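Local coordinates for probable amino acid aminotransferase (Mycobacterium tuberculosis, PDB 6Q1Q), which is a probable amino acid aminotransferase of the class IV family, with a two-sheet alpha/beta chain that assembles as a dimer, at residues L206-W211 and R237-A242; L135-G140 and D179-E184; A90-Y95 and Y108-P113. All coordinates share one frame; numbering follows the deposited sequence.

Interaction 1 (L206-W211 and R237-A242); sequences LTPPPW and RALRVA
With chi1 near -70° in both residues, L206 and R237 each turn CG away from their own carbonyl carbon, and this brings L206 CD2 to 3.7 Å from R237 CG. Bends at chi2 and chi3 carry the guanidinium past the same methyl, which it meets obliquely. L239 points toward the other segment, and its CD1 lies 4.2 Å from P208 N, at the junction where the strand gives way to a run of prolines.

One hydrogen bond joins the two backbones: R237 N gives its hydrogen to T207 O at 3.2 Å, fairly straight. The carbonyl of R237 itself faces the prolines, and across this contact it is met by carbon atoms. P208 CA approaches R237 O as a CA-H...O contact at 3.5 Å, while P209 CD is tighter still, 3.1 Å from R237 O. P209 touches two neighbours: its CG lies 4.0 Å from A238 CB, and its CB rests over one face of the ring of W211 in its own segment, offset toward the rim.

T207 points its side chain the other way, where OG1 bonds V190 O, and L206 also packs on I192 and T194 of the adjoining strand 189-195. Further along 237-242, R240 takes the N-cap position of helix 241-245, its N bonded to D243 OD1. The contact prolongs the parallel pairing of strands 203-207 and 233-236, which helix 218-229 connects in a beta-alpha-beta crossover.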
ATOM      1  N   LEU B 206      14.388 -24.467  -6.282  1.00 63.16           N
ATOM      2  CA  LEU B 206      14.418 -23.926  -4.934  1.00 62.67           C
ATOM      3  C   LEU B 206      13.811 -22.536  -4.919  1.00 60.79           C
ATOM      4  O   LEU B 206      13.979 -21.765  -5.865  1.00 61.92           O
ATOM      5  CB  LEU B 206      15.846 -23.885  -4.389  1.00 66.87           C
ATOM      6  CG  LEU B 206      16.455 -25.262  -4.139  1.00 73.45           C
ATOM      7  CD1 LEU B 206      17.966 -25.178  -4.176  1.00 75.88           C
ATOM      8  CD2 LEU B 206      15.956 -25.824  -2.818  1.00 74.63           C
ATOM      9  N   THR B 207      13.109 -22.229  -3.834  1.00 56.99           N
ATOM     10  CA  THR B 207      12.412 -20.973  -3.636  1.00 54.33           C
ATOM     11  C   THR B 207      12.609 -20.571  -2.182  1.00 54.31           C
ATOM     12  O   THR B 207      12.815 -21.436  -1.324  1.00 53.93           O
ATOM     13  CB  THR B 207      10.917 -21.107  -3.975  1.00 53.91           C
ATOM     14  OG1 THR B 207      10.310 -19.812  -4.059  1.00 56.08           O
ATOM     15  CG2 THR B 207      10.200 -21.936  -2.933  1.00 52.80           C
ATOM     16  N   PRO B 208      12.590 -19.275  -1.884  1.00 55.22           N
ATOM     17  CA  PRO B 208      12.883 -18.823  -0.521  1.00 54.72           C
ATOM     18  C   PRO B 208      11.920 -19.414   0.491  1.00 53.60           C
ATOM     19  O   PRO B 208      10.794 -19.803   0.134  1.00 49.86           O
ATOM     20  CB  PRO B 208      12.727 -17.298  -0.620  1.00 53.59           C
ATOM     21  CG  PRO B 208      13.089 -16.996  -2.022  1.00 54.25           C
ATOM     22  CD  PRO B 208      12.539 -18.142  -2.827  1.00 53.66           C
ATOM     23  N   PRO B 209      12.320 -19.489   1.762  1.00 59.20           N
ATOM     24  CA  PRO B 209      11.477 -20.115   2.749  1.00 64.04           C
ATOM     25  C   PRO B 209      10.203 -19.311   2.895  1.00 70.21           C
ATOM     26  O   PRO B 209      10.211 -18.072   2.795  1.00 74.60           O
ATOM     27  CB  PRO B 209      12.315 -20.078   4.037  1.00 65.04           C
ATOM     28  CG  PRO B 209      13.632 -19.733   3.631  1.00 66.44           C
ATOM     29  CD  PRO B 209      13.511 -18.920   2.383  1.00 63.26           C
ATOM     30  N   PRO B 210       9.080 -20.008   3.048  1.00 69.79           N
ATOM     31  CA  PRO B 210       7.761 -19.387   2.955  1.00 68.08           C
ATOM     32  C   PRO B 210       7.185 -18.886   4.267  1.00 69.03           C
ATOM     33  O   PRO B 210       6.115 -18.262   4.237  1.00 67.71           O
ATOM     34  CB  PRO B 210       6.921 -20.514   2.311  1.00 67.84           C
ATOM     35  CG  PRO B 210       7.548 -21.768   2.820  1.00 69.30           C
ATOM     36  CD  PRO B 210       9.016 -21.466   3.087  1.00 70.16           C
ATOM     37  N   TRP B 211       7.861 -19.124   5.395  1.00 68.11           N
ATOM     38  CA  TRP B 211       7.551 -18.412   6.631  1.00 64.71           C
ATOM     39  C   TRP B 211       8.183 -17.026   6.659  1.00 61.30           C
ATOM     40  O   TRP B 211       7.980 -16.277   7.623  1.00 60.18           O
ATOM     41  CB  TRP B 211       7.990 -19.222   7.862  1.00 64.83           C
ATOM     42  CG  TRP B 211       9.400 -19.737   7.796  1.00 63.61           C
ATOM     43  CD1 TRP B 211      10.535 -19.087   8.194  1.00 63.77           C
ATOM     44  CD2 TRP B 211       9.827 -21.007   7.284  1.00 65.43           C
ATOM     45  NE1 TRP B 211      11.638 -19.876   7.966  1.00 67.45           N
ATOM     46  CE2 TRP B 211      11.231 -21.058   7.408  1.00 68.09           C
ATOM     47  CE3 TRP B 211       9.157 -22.104   6.734  1.00 66.70           C
ATOM     48  CZ2 TRP B 211      11.975 -22.166   7.002  1.00 69.95           C
ATOM     49  CZ3 TRP B 211       9.897 -23.201   6.332  1.00 69.47           C
ATOM     50  CH2 TRP B 211      11.292 -23.225   6.468  1.00 70.68           C
ATOM     51  N   ARG B 237      14.237 -23.300   0.873  1.00 66.17           N
ATOM     52  CA  ARG B 237      15.528 -23.138   1.523  1.00 64.56           C
ATOM     53  C   ARG B 237      15.850 -21.659   1.675  1.00 59.45           C
ATOM     54  O   ARG B 237      15.470 -20.836   0.838  1.00 56.23           O
ATOM     55  CB  ARG B 237      16.643 -23.841   0.731  1.00 68.01           C
ATOM     56  CG  ARG B 237      16.573 -25.362   0.782  1.00 75.38           C
ATOM     57  CD  ARG B 237      17.688 -25.966   1.620  1.00 81.00           C
ATOM     58  NE  ARG B 237      18.903 -26.194   0.841  1.00 85.34           N
ATOM     59  CZ  ARG B 237      19.110 -27.264   0.078  1.00 87.91           C
ATOM     60  NH1 ARG B 237      18.181 -28.207  -0.013  1.00 86.85           N
ATOM     61  NH2 ARG B 237      20.245 -27.393  -0.593  1.00 90.66           N
ATOM     62  N   ALA B 238      16.564 -21.333   2.750  1.00 58.57           N
ATOM     63  CA  ALA B 238      17.091 -19.985   2.926  1.00 56.48           C
ATOM     64  C   ALA B 238      18.226 -19.754   1.940  1.00 59.74           C
ATOM     65  O   ALA B 238      19.258 -20.433   1.996  1.00 66.37           O
ATOM     66  CB  ALA B 238      17.571 -19.782   4.360  1.00 56.78           C
ATOM     67  N   LEU B 239      18.043 -18.787   1.049  1.00 55.25           N
ATOM     68  CA  LEU B 239      19.021 -18.476   0.022  1.00 54.90           C
ATOM     69  C   LEU B 239      19.605 -17.091   0.253  1.00 52.71           C
ATOM     70  O   LEU B 239      18.925 -16.180   0.733  1.00 51.23           O
ATOM     71  CB  LEU B 239      18.388 -18.553  -1.369  1.00 55.56           C
ATOM     72  CG  LEU B 239      17.502 -19.782  -1.591  1.00 57.86           C
ATOM     73  CD1 LEU B 239      16.642 -19.617  -2.833  1.00 56.41           C
ATOM     74  CD2 LEU B 239      18.338 -21.054  -1.667  1.00 61.62           C
ATOM     75  N   ARG B 240      20.878 -16.945  -0.091  1.00 54.25           N
ATOM     76  CA  ARG B 240      21.574 -15.672  -0.029  1.00 56.36           C
ATOM     77  C   ARG B 240      21.983 -15.260  -1.435  1.00 54.28           C
ATOM     78  O   ARG B 240      21.882 -16.036  -2.389  1.00 55.01           O
ATOM     79  CB  ARG B 240      22.800 -15.759   0.893  1.00 59.13           C
ATOM     80  CG  ARG B 240      22.472 -16.181   2.320  1.00 60.10           C
ATOM     81  CD  ARG B 240      23.691 -16.099   3.232  1.00 63.52           C
ATOM     82  NE  ARG B 240      24.076 -14.721   3.532  1.00 66.05           N
ATOM     83  CZ  ARG B 240      23.482 -13.955   4.442  1.00 65.67           C
ATOM     84  NH1 ARG B 240      22.465 -14.424   5.152  1.00 65.72           N
ATOM     85  NH2 ARG B 240      23.906 -12.716   4.644  1.00 65.97           N
ATOM     86  N   VAL B 241      22.437 -14.011  -1.557  1.00 53.02           N
ATOM     87  CA  VAL B 241      22.764 -13.463  -2.870  1.00 55.44           C
ATOM     88  C   VAL B 241      23.836 -14.301  -3.555  1.00 60.15           C
ATOM     89  O   VAL B 241      23.840 -14.435  -4.786  1.00 62.93           O
ATOM     90  CB  VAL B 241      23.184 -11.986  -2.733  1.00 55.28           C
ATOM     91  CG1 VAL B 241      23.579 -11.406  -4.082  1.00 54.48           C
ATOM     92  CG2 VAL B 241      22.060 -11.177  -2.108  1.00 55.12           C
ATOM     93  N   ALA B 242      24.748 -14.892  -2.776  1.00 59.64           N
ATOM     94  CA  ALA B 242      25.782 -15.742  -3.356  1.00 59.76           C
ATOM     95  C   ALA B 242      25.191 -16.979  -4.020  1.00 59.59           C
ATOM     96  O   ALA B 242      25.726 -17.455  -5.029  1.00 59.78           O
ATOM     97  CB  ALA B 242      26.792 -16.148  -2.282  1.00 60.58           C
TER

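Interaction 2 (L135-G140 and D179-E184)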
ATOM      1  N   LEU B 135      13.410  -5.602   5.736  1.00 41.04           N
ATOM      2  CA  LEU B 135      12.776  -6.498   6.686  1.00 42.85           C
ATOM      3  C   LEU B 135      13.703  -7.663   6.992  1.00 45.08           C
ATOM      4  O   LEU B 135      14.401  -8.154   6.100  1.00 44.71           O
ATOM      5  CB  LEU B 135      11.446  -7.055   6.156  1.00 45.14           C
ATOM      6  CG  LEU B 135      10.152  -6.236   6.223  1.00 53.02           C
ATOM      7  CD1 LEU B 135      10.258  -4.914   5.472  1.00 56.68           C
ATOM      8  CD2 LEU B 135       8.990  -7.066   5.688  1.00 54.93           C
ATOM      9  N   PRO B 136      13.743  -8.110   8.240  1.00 47.56           N
ATOM     10  CA  PRO B 136      14.506  -9.312   8.573  1.00 49.00           C
ATOM     11  C   PRO B 136      13.749 -10.571   8.178  1.00 53.78           C
ATOM     12  O   PRO B 136      12.534 -10.567   7.973  1.00 53.35           O
ATOM     13  CB  PRO B 136      14.673  -9.215  10.093  1.00 47.75           C
ATOM     14  CG  PRO B 136      13.496  -8.412  10.547  1.00 48.84           C
ATOM     15  CD  PRO B 136      13.072  -7.520   9.412  1.00 48.90           C
ATOM     16  N   ALA B 137      14.506 -11.665   8.066  1.00 57.97           N
ATOM     17  CA  ALA B 137      13.931 -12.931   7.628  1.00 63.05           C
ATOM     18  C   ALA B 137      12.902 -13.479   8.611  1.00 68.40           C
ATOM     19  O   ALA B 137      12.024 -14.248   8.206  1.00 69.99           O
ATOM     20  CB  ALA B 137      15.038 -13.958   7.401  1.00 63.57           C
ATOM     21  N   ASP B 138      12.988 -13.109   9.889  1.00 71.69           N
ATOM     22  CA  ASP B 138      11.997 -13.507  10.884  1.00 77.33           C
ATOM     23  C   ASP B 138      10.761 -12.614  10.900  1.00 77.28           C
ATOM     24  O   ASP B 138       9.883 -12.821  11.746  1.00 77.62           O
ATOM     25  CB  ASP B 138      12.633 -13.518  12.281  1.00 82.48           C
ATOM     26  CG  ASP B 138      13.113 -12.139  12.726  1.00 86.08           C
ATOM     27  OD1 ASP B 138      12.957 -11.162  11.964  1.00 86.15           O
ATOM     28  OD2 ASP B 138      13.644 -12.029  13.852  1.00 88.75           O
ATOM     29  N   GLY B 139      10.671 -11.635   9.995  1.00 76.45           N
ATOM     30  CA  GLY B 139       9.606 -10.644  10.076  1.00 77.33           C
ATOM     31  C   GLY B 139       8.208 -11.216   9.925  1.00 78.38           C
ATOM     32  O   GLY B 139       7.263 -10.740  10.559  1.00 77.42           O
ATOM     33  N   GLY B 140       8.051 -12.229   9.070  1.00 79.60           N
ATOM     34  CA  GLY B 140       6.723 -12.769   8.816  1.00 79.49           C
ATOM     35  C   GLY B 140       6.046 -13.322  10.056  1.00 81.44           C
ATOM     36  O   GLY B 140       4.858 -13.080  10.285  1.00 83.30           O
ATOM     37  N   ASP B 179      19.253  -9.167   6.892  1.00 58.56           N
ATOM     38  CA  ASP B 179      20.284 -10.140   7.222  1.00 58.02           C
ATOM     39  C   ASP B 179      20.810 -10.880   5.997  1.00 56.64           C
ATOM     40  O   ASP B 179      21.504 -11.892   6.147  1.00 56.02           O
ATOM     41  CB  ASP B 179      19.749 -11.138   8.255  1.00 60.95           C
ATOM     42  CG  ASP B 179      18.287 -11.478   8.036  1.00 62.34           C
ATOM     43  OD1 ASP B 179      17.717 -11.020   7.025  1.00 62.88           O
ATOM     44  OD2 ASP B 179      17.708 -12.200   8.874  1.00 63.05           O
ATOM     45  N   GLY B 180      20.489 -10.404   4.796  1.00 54.39           N
ATOM     46  CA  GLY B 180      21.118 -10.913   3.594  1.00 54.17           C
ATOM     47  C   GLY B 180      20.500 -12.160   3.007  1.00 52.10           C
ATOM     48  O   GLY B 180      21.193 -12.920   2.322  1.00 54.37           O
ATOM     49  N   TYR B 181      19.216 -12.398   3.249  1.00 49.12           N
ATOM     50  CA  TYR B 181      18.520 -13.550   2.699  1.00 48.08           C
ATOM     51  C   TYR B 181      17.556 -13.098   1.611  1.00 45.29           C
ATOM     52  O   TYR B 181      16.844 -12.101   1.774  1.00 43.21           O
ATOM     53  CB  TYR B 181      17.773 -14.312   3.794  1.00 50.65           C
ATOM     54  CG  TYR B 181      18.698 -15.051   4.736  1.00 54.65           C
ATOM     55  CD1 TYR B 181      19.288 -16.255   4.365  1.00 56.37           C
ATOM     56  CD2 TYR B 181      18.990 -14.541   5.995  1.00 57.87           C
ATOM     57  CE1 TYR B 181      20.137 -16.930   5.223  1.00 58.56           C
ATOM     58  CE2 TYR B 181      19.836 -15.209   6.861  1.00 61.24           C
ATOM     59  CZ  TYR B 181      20.407 -16.403   6.469  1.00 61.25           C
ATOM     60  OH  TYR B 181      21.252 -17.066   7.329  1.00 66.42           O
ATOM     61  N   VAL B 182      17.542 -13.838   0.500  1.00 46.44           N
ATOM     62  CA  VAL B 182      16.656 -13.511  -0.612  1.00 47.63           C
ATOM     63  C   VAL B 182      15.208 -13.681  -0.177  1.00 47.73           C
ATOM     64  O   VAL B 182      14.839 -14.687   0.442  1.00 48.78           O
ATOM     65  CB  VAL B 182      16.987 -14.384  -1.831  1.00 47.52           C
ATOM     66  CG1 VAL B 182      15.959 -14.177  -2.933  1.00 45.67           C
ATOM     67  CG2 VAL B 182      18.386 -14.075  -2.334  1.00 46.44           C
ATOM     68  N   LEU B 183      14.377 -12.692  -0.509  1.00 46.45           N
ATOM     69  CA  LEU B 183      12.976 -12.678  -0.105  1.00 46.64           C
ATOM     70  C   LEU B 183      12.054 -12.959  -1.289  1.00 50.29           C
ATOM     71  O   LEU B 183      11.530 -14.068  -1.406  1.00 55.28           O
ATOM     72  CB  LEU B 183      12.629 -11.343   0.554  1.00 41.43           C
ATOM     73  CG  LEU B 183      13.285 -11.081   1.909  1.00 40.36           C
ATOM     74  CD1 LEU B 183      13.042  -9.649   2.352  1.00 38.65           C
ATOM     75  CD2 LEU B 183      12.769 -12.060   2.944  1.00 40.96           C
ATOM     76  N   GLU B 184      11.848 -11.993  -2.171  1.00 51.01           N
ATOM     77  CA  GLU B 184      10.850 -12.123  -3.229  1.00 52.32           C
ATOM     78  C   GLU B 184      11.065 -10.995  -4.232  1.00 48.16           C
ATOM     79  O   GLU B 184      11.969 -10.167  -4.085  1.00 46.60           O
ATOM     80  CB  GLU B 184       9.433 -12.085  -2.651  1.00 52.97           C
ATOM     81  CG  GLU B 184       9.090 -10.744  -2.012  1.00 55.21           C
ATOM     82  CD  GLU B 184       7.700 -10.705  -1.400  1.00 57.34           C
ATOM     83  OE1 GLU B 184       6.831 -11.491  -1.837  1.00 57.54           O
ATOM     84  OE2 GLU B 184       7.480  -9.888  -0.478  1.00 56.24           O
TER
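A137 N points at the carboxylate of D179 and shares its hydrogen between the two oxygens. The bond to OD2, 3.3 Å from A137 N, is the straighter at 163°; the one to OD1, 3.4 Å from the same nitrogen, is bent to 137°, and both are weak. D179 OD1 has a further partner in S177 OG, which also takes the hydrogen of Y181 N, so S177 probably helps to place the carboxylate. With chi1 at 37°, CG lies between the backbone N and the carbonyl carbon of D179, and from there the carboxylate faces A137 N.

A137 belongs to a type I beta turn from P136 to G139, closed by G139 N on P136 O at 2.9 Å and leading into helix 139-142. The partner segment lies in the loop after strand 172-176. Since strands 126-132 and 172-176 are parallel neighbours, the contact ties together the loops that leave their C-terminal ends.

Around the polar centre the packing is modest. A137 CB lies 3.5 Å from D179 OD2 and reaches Y181 CD2 at 4.2 Å, coming at the ring obliquely, while D179 CG sits in plane at the ring's edge. R240 makes a cation-pi contact with Y181 and bonds D179 O. Deeper in, L183 CD1 approaches L135 O at 4.3 Å. Y212 packs against both A137 and L183, and L135 also meets G134 of the second subunit.

Interaction 3 (A90-Y95 and Y108-P113); sequences ALRLIY and YVMVSP
I94 lies across the ring of Y108, its CB over one face in a CH-pi contact, 4.1 Å from the centroid and 21° off the normal. Its CD1 runs on to touch two neighbours, Y108 CE2 at 3.5 Å and M110 CE at 3.6 Å. The ring reaches this place because chi1 of Y108, 59°, sets CG between the backbone N and the carbonyl carbon. On the other face of the sheet V109 is flanked by two leucines: its CG2 meets L93 CD2 at 3.7 Å and its CG1 meets L91 CG at 3.9 Å. Helix 67-84 packs on this side, with A77 against V109 and W81 against V111.

The two segments are neighbouring strands of a beta hairpin, antiparallel with a twist (157° between their directions), in the middle of a five-stranded sheet. A90-S112, R92-M110 and I94-Y108 are hydrogen-bonded pairs, each with two N-H...O bonds; I94 N to Y108 O is almost linear. L91-V111 and L93-V109 alternate with them as non-hydrogen-bonded pairs.

Toward the polar edge, R92 runs side by side with M110, its NH2 4.1 Å from M110 CE and 3.7 Å from S112 OG. That NH2 makes a salt bridge to E100 of the second subunit, whose A21 O is also the hydrogen-bond partner of Y108 OH. R92 NE is buried here with no polar partner.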
ATOM      1  N   ALA B  90      -5.599 -11.419 -19.219  1.00 54.57           N
ATOM      2  CA  ALA B  90      -5.207 -11.100 -17.853  1.00 52.47           C
ATOM      3  C   ALA B  90      -6.482 -10.849 -17.060  1.00 57.85           C
ATOM      4  O   ALA B  90      -7.145  -9.824 -17.245  1.00 61.14           O
ATOM      5  CB  ALA B  90      -4.281  -9.888 -17.815  1.00 47.82           C
ATOM      6  N   LEU B  91      -6.822 -11.780 -16.175  1.00 58.16           N
ATOM      7  CA  LEU B  91      -8.050 -11.717 -15.396  1.00 57.75           C
ATOM      8  C   LEU B  91      -7.692 -11.398 -13.952  1.00 57.64           C
ATOM      9  O   LEU B  91      -6.795 -12.026 -13.380  1.00 63.06           O
ATOM     10  CB  LEU B  91      -8.831 -13.031 -15.498  1.00 56.83           C
ATOM     11  CG  LEU B  91     -10.108 -13.203 -14.671  1.00 55.67           C
ATOM     12  CD1 LEU B  91     -11.098 -14.079 -15.427  1.00 58.98           C
ATOM     13  CD2 LEU B  91      -9.823 -13.802 -13.305  1.00 53.95           C
ATOM     14  N   ARG B  92      -8.383 -10.423 -13.370  1.00 50.68           N
ATOM     15  CA  ARG B  92      -8.127 -10.016 -11.997  1.00 46.30           C
ATOM     16  C   ARG B  92      -9.405 -10.052 -11.176  1.00 44.10           C
ATOM     17  O   ARG B  92     -10.483  -9.706 -11.664  1.00 42.23           O
ATOM     18  CB  ARG B  92      -7.525  -8.608 -11.940  1.00 46.58           C
ATOM     19  CG  ARG B  92      -6.025  -8.572 -12.156  1.00 52.50           C
ATOM     20  CD  ARG B  92      -5.494  -7.153 -12.123  1.00 59.04           C
ATOM     21  NE  ARG B  92      -5.888  -6.402 -13.310  1.00 66.64           N
ATOM     22  CZ  ARG B  92      -5.318  -5.266 -13.700  1.00 71.58           C
ATOM     23  NH1 ARG B  92      -4.321  -4.746 -12.996  1.00 71.03           N
ATOM     24  NH2 ARG B  92      -5.743  -4.654 -14.796  1.00 74.07           N
ATOM     25  N   LEU B  93      -9.268 -10.481  -9.925  1.00 43.02           N
ATOM     26  CA  LEU B  93     -10.347 -10.454  -8.948  1.00 43.53           C
ATOM     27  C   LEU B  93     -10.029  -9.351  -7.948  1.00 46.04           C
ATOM     28  O   LEU B  93      -8.960  -9.365  -7.335  1.00 43.80           O
ATOM     29  CB  LEU B  93     -10.470 -11.800  -8.236  1.00 42.74           C
ATOM     30  CG  LEU B  93     -10.192 -13.048  -9.075  1.00 40.41           C
ATOM     31  CD1 LEU B  93     -10.004 -14.263  -8.182  1.00 40.07           C
ATOM     32  CD2 LEU B  93     -11.324 -13.278 -10.053  1.00 37.77           C
ATOM     33  N   ILE B  94     -10.947  -8.402  -7.785  1.00 44.14           N
ATOM     34  CA  ILE B  94     -10.771  -7.287  -6.861  1.00 40.79           C
ATOM     35  C   ILE B  94     -11.823  -7.391  -5.767  1.00 42.64           C
ATOM     36  O   ILE B  94     -13.022  -7.477  -6.055  1.00 43.79           O
ATOM     37  CB  ILE B  94     -10.830  -5.924  -7.574  1.00 42.67           C
ATOM     38  CG1 ILE B  94      -9.602  -5.753  -8.469  1.00 46.53           C
ATOM     39  CG2 ILE B  94     -10.918  -4.790  -6.568  1.00 37.91           C
ATOM     40  CD1 ILE B  94      -9.905  -5.731  -9.934  1.00 50.29           C
ATOM     41  N   TYR B  95     -11.366  -7.375  -4.515  1.00 42.76           N
ATOM     42  CA  TYR B  95     -12.218  -7.594  -3.347  1.00 42.23           C
ATOM     43  C   TYR B  95     -11.834  -6.534  -2.320  1.00 39.79           C
ATOM     44  O   TYR B  95     -10.835  -6.682  -1.610  1.00 41.86           O
ATOM     45  CB  TYR B  95     -12.029  -9.005  -2.805  1.00 40.98           C
ATOM     46  CG  TYR B  95     -13.017  -9.446  -1.745  1.00 42.98           C
ATOM     47  CD1 TYR B  95     -14.370  -9.148  -1.851  1.00 48.24           C
ATOM     48  CD2 TYR B  95     -12.596 -10.193  -0.651  1.00 39.89           C
ATOM     49  CE1 TYR B  95     -15.274  -9.568  -0.884  1.00 50.91           C
ATOM     50  CE2 TYR B  95     -13.485 -10.612   0.317  1.00 45.85           C
ATOM     51  CZ  TYR B  95     -14.822 -10.300   0.196  1.00 51.36           C
ATOM     52  OH  TYR B  95     -15.709 -10.724   1.162  1.00 55.63           O
ATOM     53  N   TYR B 108     -15.611  -7.517  -7.920  1.00 40.13           N
ATOM     54  CA  TYR B 108     -15.861  -7.680  -9.345  1.00 41.80           C
ATOM     55  C   TYR B 108     -14.685  -8.407  -9.978  1.00 41.80           C
ATOM     56  O   TYR B 108     -13.627  -8.579  -9.368  1.00 39.79           O
ATOM     57  CB  TYR B 108     -16.110  -6.332 -10.035  1.00 40.40           C
ATOM     58  CG  TYR B 108     -14.980  -5.329  -9.913  1.00 38.72           C
ATOM     59  CD1 TYR B 108     -14.897  -4.475  -8.819  1.00 37.84           C
ATOM     60  CD2 TYR B 108     -14.007  -5.225 -10.899  1.00 38.72           C
ATOM     61  CE1 TYR B 108     -13.873  -3.552  -8.706  1.00 36.83           C
ATOM     62  CE2 TYR B 108     -12.979  -4.303 -10.796  1.00 37.95           C
ATOM     63  CZ  TYR B 108     -12.916  -3.470  -9.697  1.00 38.04           C
ATOM     64  OH  TYR B 108     -11.893  -2.552  -9.589  1.00 36.56           O
ATOM     65  N   VAL B 109     -14.897  -8.843 -11.216  1.00 44.30           N
ATOM     66  CA  VAL B 109     -13.896  -9.551 -11.998  1.00 42.56           C
ATOM     67  C   VAL B 109     -13.571  -8.698 -13.214  1.00 46.07           C
ATOM     68  O   VAL B 109     -14.467  -8.103 -13.824  1.00 49.06           O
ATOM     69  CB  VAL B 109     -14.391 -10.951 -12.424  1.00 42.19           C
ATOM     70  CG1 VAL B 109     -13.446 -11.576 -13.443  1.00 41.81           C
ATOM     71  CG2 VAL B 109     -14.561 -11.852 -11.207  1.00 42.36           C
ATOM     72  N   MET B 110     -12.290  -8.630 -13.558  1.00 45.19           N
ATOM     73  CA  MET B 110     -11.820  -7.800 -14.653  1.00 46.61           C
ATOM     74  C   MET B 110     -10.879  -8.616 -15.520  1.00 47.84           C
ATOM     75  O   MET B 110      -9.961  -9.261 -15.004  1.00 47.43           O
ATOM     76  CB  MET B 110     -11.104  -6.552 -14.137  1.00 50.52           C
ATOM     77  CG  MET B 110     -10.897  -5.482 -15.194  1.00 57.58           C
ATOM     78  SD  MET B 110     -10.633  -3.840 -14.497  1.00 61.17           S
ATOM     79  CE  MET B 110      -9.510  -4.215 -13.154  1.00 57.38           C
ATOM     80  N   VAL B 111     -11.107  -8.592 -16.828  1.00 50.02           N
ATOM     81  CA  VAL B 111     -10.211  -9.216 -17.792  1.00 51.51           C
ATOM     82  C   VAL B 111      -9.763  -8.141 -18.772  1.00 54.14           C
ATOM     83  O   VAL B 111     -10.587  -7.377 -19.289  1.00 54.99           O
ATOM     84  CB  VAL B 111     -10.878 -10.404 -18.513  1.00 50.84           C
ATOM     85  CG1 VAL B 111     -12.219 -10.003 -19.117  1.00 50.17           C
ATOM     86  CG2 VAL B 111      -9.946 -10.977 -19.567  1.00 52.77           C
ATOM     87  N   SER B 112      -8.456  -8.063 -18.998  1.00 56.04           N
ATOM     88  CA  SER B 112      -7.863  -7.027 -19.830  1.00 57.83           C
ATOM     89  C   SER B 112      -6.795  -7.660 -20.715  1.00 60.27           C
ATOM     90  O   SER B 112      -6.408  -8.811 -20.477  1.00 62.06           O
ATOM     91  CB  SER B 112      -7.282  -5.913 -18.954  1.00 55.78           C
ATOM     92  OG  SER B 112      -6.401  -6.435 -17.976  1.00 56.71           O
ATOM     93  N   PRO B 113      -6.297  -6.964 -21.739  1.00 61.91           N
ATOM     94  CA  PRO B 113      -5.229  -7.545 -22.559  1.00 61.76           C
ATOM     95  C   PRO B 113      -3.955  -7.760 -21.755  1.00 59.56           C
ATOM     96  O   PRO B 113      -3.693  -7.080 -20.761  1.00 56.49           O
ATOM     97  CB  PRO B 113      -5.020  -6.504 -23.666  1.00 60.34           C
ATOM     98  CG  PRO B 113      -6.281  -5.725 -23.705  1.00 61.92           C
ATOM     99  CD  PRO B 113      -6.791  -5.694 -22.301  1.00 61.56           C
TER

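How the interactions relate
Along the chain, interaction 3 closes first, then interaction 2, then interaction 1, each complete before the next begins. Interaction 3 belongs to the N-terminal antiparallel sheet, on the opposite side of the chain's centre from the other two; its centre is about 31 Å from each of theirs. Interactions 1 and 2 border the mixed sheet and are neighbours, with centres about 9 Å apart. They touch directly: L239 O lies 2.7 Å from V182 N, a probable hydrogen bond, so segment 237-242 of interaction 1 meets segment 179-184 of interaction 2 side by side. Interactions 2 and 3 both reach the second subunit, so each sheet region has a contact near the dimer interface.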